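Local atomic coordinates of heme oxygenase (Leptospira interrogans, PDB entry 5KZL), a protein that catalyses the oxidative cleavage of heme to biliverdin, with release of iron and carbon monoxide. Residues A[132-135]-A[136-140]; A[50-53]-A[54-58]; A[42-45]-A[46-49]. The protein carries 1 engineered substitution. One frame throughout, in Å; residues are numbered along the deposited sequence.

Contact 1. Residues A[132-135]-A[136-140]. With HEM (protoporphyrin IX containing Fe), chain B.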
# COMPACT_ATOMS: atom_id res chain seq x y z
N ARG A 132 -2.32 2.45 1.89
CA ARG A 132 -1.80 1.58 0.84
C ARG A 132 -2.87 1.18 -0.23
O ARG A 132 -2.68 1.54 -1.39
CB ARG A 132 -1.08 0.33 1.43
CG ARG A 132 0.33 0.62 2.03
CD ARG A 132 1.30 1.51 1.21
NE ARG A 132 1.34 1.18 -0.22
CZ ARG A 132 1.99 1.86 -1.17
NH1 ARG A 132 2.74 2.92 -0.85
NH2 ARG A 132 1.89 1.50 -2.44
N TYR A 133 -3.94 0.44 0.11
CA TYR A 133 -4.86 -0.05 -0.94
C TYR A 133 -5.63 1.01 -1.68
O TYR A 133 -5.75 0.89 -2.90
CB TYR A 133 -5.86 -1.06 -0.40
CG TYR A 133 -5.24 -2.31 0.18
CD1 TYR A 133 -4.22 -2.99 -0.48
CD2 TYR A 133 -5.75 -2.87 1.35
CE1 TYR A 133 -3.68 -4.17 0.04
CE2 TYR A 133 -5.24 -4.06 1.87
CZ TYR A 133 -4.20 -4.70 1.21
OH TYR A 133 -3.69 -5.85 1.76
N LEU A 134 -6.18 2.04 -0.98
CA LEU A 134 -6.92 3.02 -1.77
C LEU A 134 -5.97 3.80 -2.70
O LEU A 134 -6.34 4.08 -3.83
CB LEU A 134 -7.84 3.94 -0.92
CG LEU A 134 -8.79 4.85 -1.71
CD1 LEU A 134 -9.66 4.07 -2.72
CD2 LEU A 134 -9.63 5.70 -0.79
N GLY A 135 -4.73 4.02 -2.25
CA GLY A 135 -3.68 4.64 -3.08
C GLY A 135 -3.35 3.78 -4.28
O GLY A 135 -3.26 4.28 -5.41
N ASP A 136 -3.20 2.45 -4.05
CA ASP A 136 -2.88 1.48 -5.12
C ASP A 136 -3.99 1.44 -6.17
O ASP A 136 -3.72 1.48 -7.37
CB ASP A 136 -2.72 0.06 -4.56
CG ASP A 136 -1.59 -0.15 -3.57
OD1 ASP A 136 -0.61 0.61 -3.61
OD2 ASP A 136 -1.69 -1.11 -2.78
N LEU A 137 -5.23 1.36 -5.71
CA LEU A 137 -6.35 1.35 -6.64
C LEU A 137 -6.44 2.68 -7.42
O LEU A 137 -6.70 2.65 -8.63
CB LEU A 137 -7.65 1.07 -5.90
CG LEU A 137 -8.82 0.60 -6.78
CD1 LEU A 137 -8.47 -0.66 -7.56
CD2 LEU A 137 -10.03 0.36 -5.95
N SER A 138 -6.19 3.82 -6.74
CA SER A 138 -6.27 5.14 -7.38
C SER A 138 -5.15 5.42 -8.39
O SER A 138 -5.42 6.00 -9.43
CB SER A 138 -6.34 6.25 -6.33
OG SER A 138 -7.39 5.97 -5.42
N GLY A 139 -3.94 4.97 -8.09
CA GLY A 139 -2.76 5.23 -8.91
C GLY A 139 -2.27 4.15 -9.86
O GLY A 139 -1.39 4.42 -10.68
N GLY A 140 -2.78 2.93 -9.72
CA GLY A 140 -2.34 1.77 -10.50
C GLY A 140 -2.25 1.93 -12.00
O GLY A 140 -1.21 1.62 -12.60
CHA HEM B . -4.67 9.05 -4.48
CHB HEM B . -1.67 7.11 -1.37
CHC HEM B . 1.94 8.27 -4.28
CHD HEM B . -1.13 9.33 -7.65
C1A HEM B . -4.16 8.42 -3.40
C2A HEM B . -4.94 8.04 -2.26
C3A HEM B . -4.09 7.52 -1.38
C4A HEM B . -2.81 7.55 -1.96
CMA HEM B . -4.40 6.95 -0.06
CAA HEM B . -6.43 8.18 -2.08
CBA HEM B . -6.86 9.61 -1.68
CGA HEM B . -8.29 9.64 -1.36
O1A HEM B . -8.66 9.94 -0.26
O2A HEM B . -9.08 9.34 -2.24
C1B HEM B . -0.39 7.27 -1.88
C2B HEM B . 0.82 6.94 -1.14
C3B HEM B . 1.82 7.28 -1.98
C4B HEM B . 1.21 7.82 -3.21
CMB HEM B . 0.95 6.32 0.20
CAB HEM B . 3.22 7.19 -1.82
CBB HEM B . 3.59 6.99 -0.66
C1C HEM B . 1.47 8.52 -5.52
C2C HEM B . 2.23 8.56 -6.73
C3C HEM B . 1.33 8.86 -7.68
C4C HEM B . 0.03 8.96 -7.07
CMC HEM B . 3.73 8.31 -6.87
CAC HEM B . 1.66 9.02 -9.08
CBC HEM B . 0.77 8.90 -9.97
C1D HEM B . -2.35 9.44 -7.02
C2D HEM B . -3.57 9.92 -7.71
C3D HEM B . -4.55 9.80 -6.85
C4D HEM B . -3.94 9.28 -5.61
CMD HEM B . -3.68 10.35 -9.13
CAD HEM B . -5.98 10.20 -7.08
CBD HEM B . -6.74 9.25 -7.92
CGD HEM B . -8.17 9.65 -8.13
O1D HEM B . -8.68 10.45 -7.43
O2D HEM B . -8.77 9.11 -9.01
NA HEM B . -2.89 8.12 -3.13
NB HEM B . -0.04 7.80 -3.00
NC HEM B . 0.21 8.77 -5.79
ND HEM B . -2.64 9.08 -5.79
FE HEM B . -1.37 8.47 -4.45
O HOH W 1 -1.49 6.37 -5.33
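Gly135 O takes the amide of Gly139 one turn later (N to O 2.8 Å) and accepts a hydrogen bond from the water bound to the heme iron (water O to FE 2.3 Å). This is the glycine-rich distal helix of the heme oxygenase fold, here helix 125-151, laid across one side of the porphyrin. Having no side chain, Gly135 brings its own backbone against the macrocycle, CA to HEM C4A 3.2 Å. Next to it, CB of Ser138 touches the propionate arm at CBD. The Ser138 hydroxyl, anti to its own carbonyl carbon (chi1 -52°), turns back up the helix and donates to Leu134 O at 2.7 Å. The Ser138 amide grips that same oxygen from the other face of the carbonyl plane, so one acceptor serves two donors.

Further from the iron, Arg132, in a wider pi-type turn at 132-134, forms a buried salt bridge with Asp136. Two consecutive bends, at chi2 and chi3, bring the guanidinium round alongside the helix to Asp136, one turn later. Both ends of the pair are bonded by Tyr55 OH of helix 41-64, at Arg132 NE and Asp136 OD2; Asn205 OD1 bonds Arg132 NH1. The bridge itself runs 2.9 Å from Arg132 NH2 to the syn lone pair of Asp136 OD1; that oxygen is tilted 33° out of the guanidinium plane, and the bond is bent, 131° at the hydrogen.

Contact 2. Residues A[50-53]-A[54-58]; sequences AFYY and VYESM
Tyr55 turns its ring edge toward the face of Phe51, four residues earlier on the same helix, in an offset edge-to-face pair with centroids 5.9 Å apart and planes at 75°. The touching atoms are Tyr55 CE2 and Phe51 CD1, 3.9 Å apart, and the two side chains run side by side in the same direction. Tyr55 CG stands anti to the carbonyl carbon (chi1 -73°), which drops the ring edge beside the preceding turn: CD2 comes within 3.1 Å of Phe51 O, close to the ring plane. That oxygen also accepts the Tyr55 amide. The packing here is close and buried, with Phe161 and Leu85 against Phe51, and the Tyr55 hydroxyl reaching the distal helix.

Around the helix the packing gives way to a more polar, partly exposed side built from Tyr53 and Glu56. An extended Glu56 runs alongside Tyr53, its OE1 lying at the ring edge, 3.9 Å from Tyr53 CD1. A water donates both to this OE1 (2.8 Å) and to Tyr53 O (2.7 Å), tying the carboxylate to the backbone. The other oxygen, OE2, lies 2.9 Å from the OH of the buried Tyr52, whose ring is inclined at 58° to the carboxylate and meets Trp96 edge-to-face. Tyr53 OH is bonded to His101 O in a loop.

One helix thus carries an edge-to-face i, i+4 aromatic pair facing the distal helix and a water-bridged i, i+3 pair on another side, within a long helix packed on several sides in the all-helical heme oxygenase fold.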
# COMPACT_ATOMS: atom_id res chain seq x y z
N ALA A 50 10.70 -4.26 -0.43
CA ALA A 50 10.18 -3.58 0.76
C ALA A 50 8.64 -3.72 0.79
O ALA A 50 8.11 -4.05 1.84
CB ALA A 50 10.58 -2.11 0.76
N PHE A 51 7.96 -3.52 -0.36
CA PHE A 51 6.50 -3.68 -0.46
C PHE A 51 6.10 -5.13 -0.22
O PHE A 51 5.09 -5.36 0.44
CB PHE A 51 5.97 -3.16 -1.80
CG PHE A 51 5.78 -1.66 -1.87
CD1 PHE A 51 5.50 -0.91 -0.73
CD2 PHE A 51 5.80 -1.00 -3.10
CE1 PHE A 51 5.30 0.47 -0.81
CE2 PHE A 51 5.55 0.36 -3.18
CZ PHE A 51 5.33 1.10 -2.04
N TYR A 52 6.88 -6.09 -0.73
CA TYR A 52 6.54 -7.49 -0.46
C TYR A 52 6.38 -7.74 1.05
O TYR A 52 5.36 -8.31 1.47
CB TYR A 52 7.56 -8.47 -1.05
CG TYR A 52 7.27 -9.87 -0.56
CD1 TYR A 52 6.24 -10.63 -1.13
CD2 TYR A 52 7.91 -10.39 0.57
CE1 TYR A 52 5.91 -11.89 -0.63
CE2 TYR A 52 7.60 -11.65 1.06
CZ TYR A 52 6.59 -12.40 0.47
OH TYR A 52 6.27 -13.64 0.97
N TYR A 53 7.38 -7.35 1.86
CA TYR A 53 7.33 -7.59 3.31
C TYR A 53 6.17 -6.84 3.97
O TYR A 53 5.49 -7.37 4.86
CB TYR A 53 8.70 -7.29 3.94
CG TYR A 53 9.75 -8.28 3.51
CD1 TYR A 53 9.62 -9.63 3.81
CD2 TYR A 53 10.85 -7.87 2.76
CE1 TYR A 53 10.57 -10.56 3.39
CE2 TYR A 53 11.80 -8.80 2.31
CZ TYR A 53 11.67 -10.14 2.66
OH TYR A 53 12.59 -11.09 2.28
N VAL A 54 5.91 -5.62 3.51
CA VAL A 54 4.84 -4.78 4.07
C VAL A 54 3.48 -5.42 3.82
O VAL A 54 2.71 -5.62 4.77
CB VAL A 54 4.95 -3.34 3.49
CG1 VAL A 54 3.68 -2.53 3.77
CG2 VAL A 54 6.20 -2.64 4.02
N TYR A 55 3.18 -5.72 2.55
CA TYR A 55 1.89 -6.33 2.20
C TYR A 55 1.73 -7.73 2.77
O TYR A 55 0.62 -8.07 3.15
CB TYR A 55 1.66 -6.29 0.69
CG TYR A 55 1.33 -4.91 0.17
CD1 TYR A 55 0.02 -4.45 0.12
CD2 TYR A 55 2.33 -4.05 -0.28
CE1 TYR A 55 -0.29 -3.19 -0.38
CE2 TYR A 55 2.03 -2.79 -0.80
CZ TYR A 55 0.72 -2.37 -0.84
OH TYR A 55 0.41 -1.13 -1.34
N GLU A 56 2.80 -8.54 2.84
CA GLU A 56 2.72 -9.88 3.45
C GLU A 56 2.22 -9.75 4.88
O GLU A 56 1.30 -10.47 5.27
CB GLU A 56 4.10 -10.57 3.42
CG GLU A 56 4.17 -11.84 4.26
CD GLU A 56 5.54 -12.48 4.26
OE1 GLU A 56 6.52 -11.82 4.66
OE2 GLU A 56 5.62 -13.66 3.84
N SER A 57 2.80 -8.82 5.66
CA SER A 57 2.42 -8.56 7.06
C SER A 57 1.00 -7.98 7.14
O SER A 57 0.18 -8.50 7.91
CB SER A 57 3.40 -7.62 7.72
OG SER A 57 3.04 -7.48 9.09
N MET A 58 0.72 -6.91 6.35
CA MET A 58 -0.61 -6.31 6.37
C MET A 58 -1.69 -7.34 6.06
O MET A 58 -2.70 -7.37 6.79
CB MET A 58 -0.66 -5.09 5.44
CG MET A 58 -2.00 -4.39 5.45
SD MET A 58 -1.98 -2.78 4.67
CE MET A 58 -1.64 -3.21 3.03
O HOH W 2 6.44 -9.48 6.28

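Contact 3. Residues A[42-45]-A[46-49]; sequences GTYA and RHLE
Tyr44 meets two later side chains at once, Leu48 by apolar packing and His47 ring against ring. In the apolar part, Leu48 places both methyls on the tyrosine: CD1 lies 3.6 Å from Tyr44 CE2, while CD2 comes 3.9 Å from Tyr44 OH, a hydroxyl that is itself hydrogen-bonded to Tyr162 OH. With chi1 at -174° the tyrosine ring extends outward, and Leu48, directed toward the preceding turn, meets it.

The aromatic part is less regular. The rings of Tyr44 and His47 are inclined at 35° with centroids 5.2 Å apart, neither stacked nor edge-on, and their nearest atoms are Tyr44 CE1 and His47 CD2 at 3.7 Å. The imidazole edge also lies near Tyr44 O, roughly in the ring plane.

Among polar contacts, the four main-chain bonds from 46-49 back to 42-45 are ordinary helical ones. At the exposed side Arg46, in one of two modelled positions, bends at chi3 so that one guanidinium face lies over the Gly42-Thr43 peptide, with Gly42 O 3.4 Å above its plane; the second conformer makes this contact tentative. The amides of Gly42 and Thr43, at the start of the helix, are bonded to the carboxylate of Glu40.

As a whole this is the first part of helix 41-64. Helix 82-93 packs on Ala45, Leu48 and Glu49, helix 29-36 reaches Thr43 and Tyr44 through Phe30, and the C-terminal Leu212 touches Thr43, Arg46 and His47.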
# COMPACT_ATOMS: atom_id res chain seq x y z
N GLY A 42 17.57 -2.22 -10.69
CA GLY A 42 18.05 -2.64 -9.38
C GLY A 42 17.31 -1.97 -8.25
O GLY A 42 16.82 -2.64 -7.36
N THR A 43 17.22 -0.63 -8.31
CA THR A 43 16.54 0.20 -7.32
C THR A 43 15.04 -0.13 -7.28
O THR A 43 14.46 -0.29 -6.21
CB THR A 43 16.85 1.68 -7.57
OG1 THR A 43 18.28 1.84 -7.56
CG2 THR A 43 16.25 2.58 -6.53
N TYR A 44 14.42 -0.26 -8.46
CA TYR A 44 13.01 -0.60 -8.56
C TYR A 44 12.70 -1.95 -7.89
O TYR A 44 11.70 -2.07 -7.18
CB TYR A 44 12.54 -0.57 -10.03
CG TYR A 44 11.05 -0.78 -10.12
CD1 TYR A 44 10.16 0.24 -9.76
CD2 TYR A 44 10.51 -1.98 -10.57
CE1 TYR A 44 8.78 0.05 -9.83
CE2 TYR A 44 9.13 -2.19 -10.62
CZ TYR A 44 8.27 -1.16 -10.26
OH TYR A 44 6.92 -1.36 -10.29
N ALA A 45 13.55 -2.96 -8.14
CA ALA A 45 13.39 -4.30 -7.55
C ALA A 45 13.46 -4.27 -6.00
O ALA A 45 12.64 -4.93 -5.36
CB ALA A 45 14.42 -5.26 -8.15
N ARG A 46 14.41 -3.48 -5.42
CA ARG A 46 14.55 -3.32 -3.97
C ARG A 46 13.29 -2.65 -3.40
O ARG A 46 12.83 -3.02 -2.32
CB ARG A 46 15.83 -2.53 -3.61
CG ARG A 46 17.11 -3.26 -4.03
CD ARG A 46 18.39 -2.60 -3.51
NE ARG A 46 18.76 -1.40 -4.26
CZ ARG A 46 19.48 -1.41 -5.38
NH1 ARG A 46 19.87 -2.56 -5.92
NH2 ARG A 46 19.78 -0.27 -5.99
N HIS A 47 12.71 -1.71 -4.17
CA HIS A 47 11.48 -1.02 -3.82
C HIS A 47 10.34 -2.07 -3.72
O HIS A 47 9.60 -2.07 -2.73
CB HIS A 47 11.25 0.08 -4.87
CG HIS A 47 9.82 0.40 -5.18
ND1 HIS A 47 9.13 1.35 -4.47
CD2 HIS A 47 9.04 -0.06 -6.19
CE1 HIS A 47 7.94 1.44 -5.05
NE2 HIS A 47 7.83 0.58 -6.06
N LEU A 48 10.25 -3.02 -4.69
CA LEU A 48 9.25 -4.11 -4.63
C LEU A 48 9.51 -5.05 -3.45
O LEU A 48 8.55 -5.57 -2.89
CB LEU A 48 9.17 -4.96 -5.94
CG LEU A 48 8.82 -4.23 -7.24
CD1 LEU A 48 9.06 -5.12 -8.45
CD2 LEU A 48 7.40 -3.68 -7.23
N GLU A 49 10.78 -5.26 -3.06
CA GLU A 49 11.09 -6.14 -1.92
C GLU A 49 10.52 -5.58 -0.66
O GLU A 49 9.93 -6.33 0.11
CB GLU A 49 12.58 -6.30 -1.74
CG GLU A 49 13.21 -7.10 -2.85
CD GLU A 49 14.71 -7.19 -2.72
OE1 GLU A 49 15.30 -6.46 -1.89
OE2 GLU A 49 15.31 -8.01 -3.45

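Contact 3 opens helix 41-64 and contact 2 continues it directly, their centres about 13 Å apart; contact 1 comes later in the chain, on helix 125-151. Its centre lies about 15 Å from that of contact 2 and about 18 Å from that of contact 3, which it does not touch. The two helices meet through contacts 1 and 2: Tyr55 OH stands 2.5 Å from Asp136 OD2, a probable hydrogen bond, and Phe51 CZ packs 3.4 Å from Arg132 NH1. Helix 41-64 thus packs against the distal helix near the heme, its middle bonded to the polar pair there, consistent with a part in positioning it, while its beginning lies further from the chain's centre.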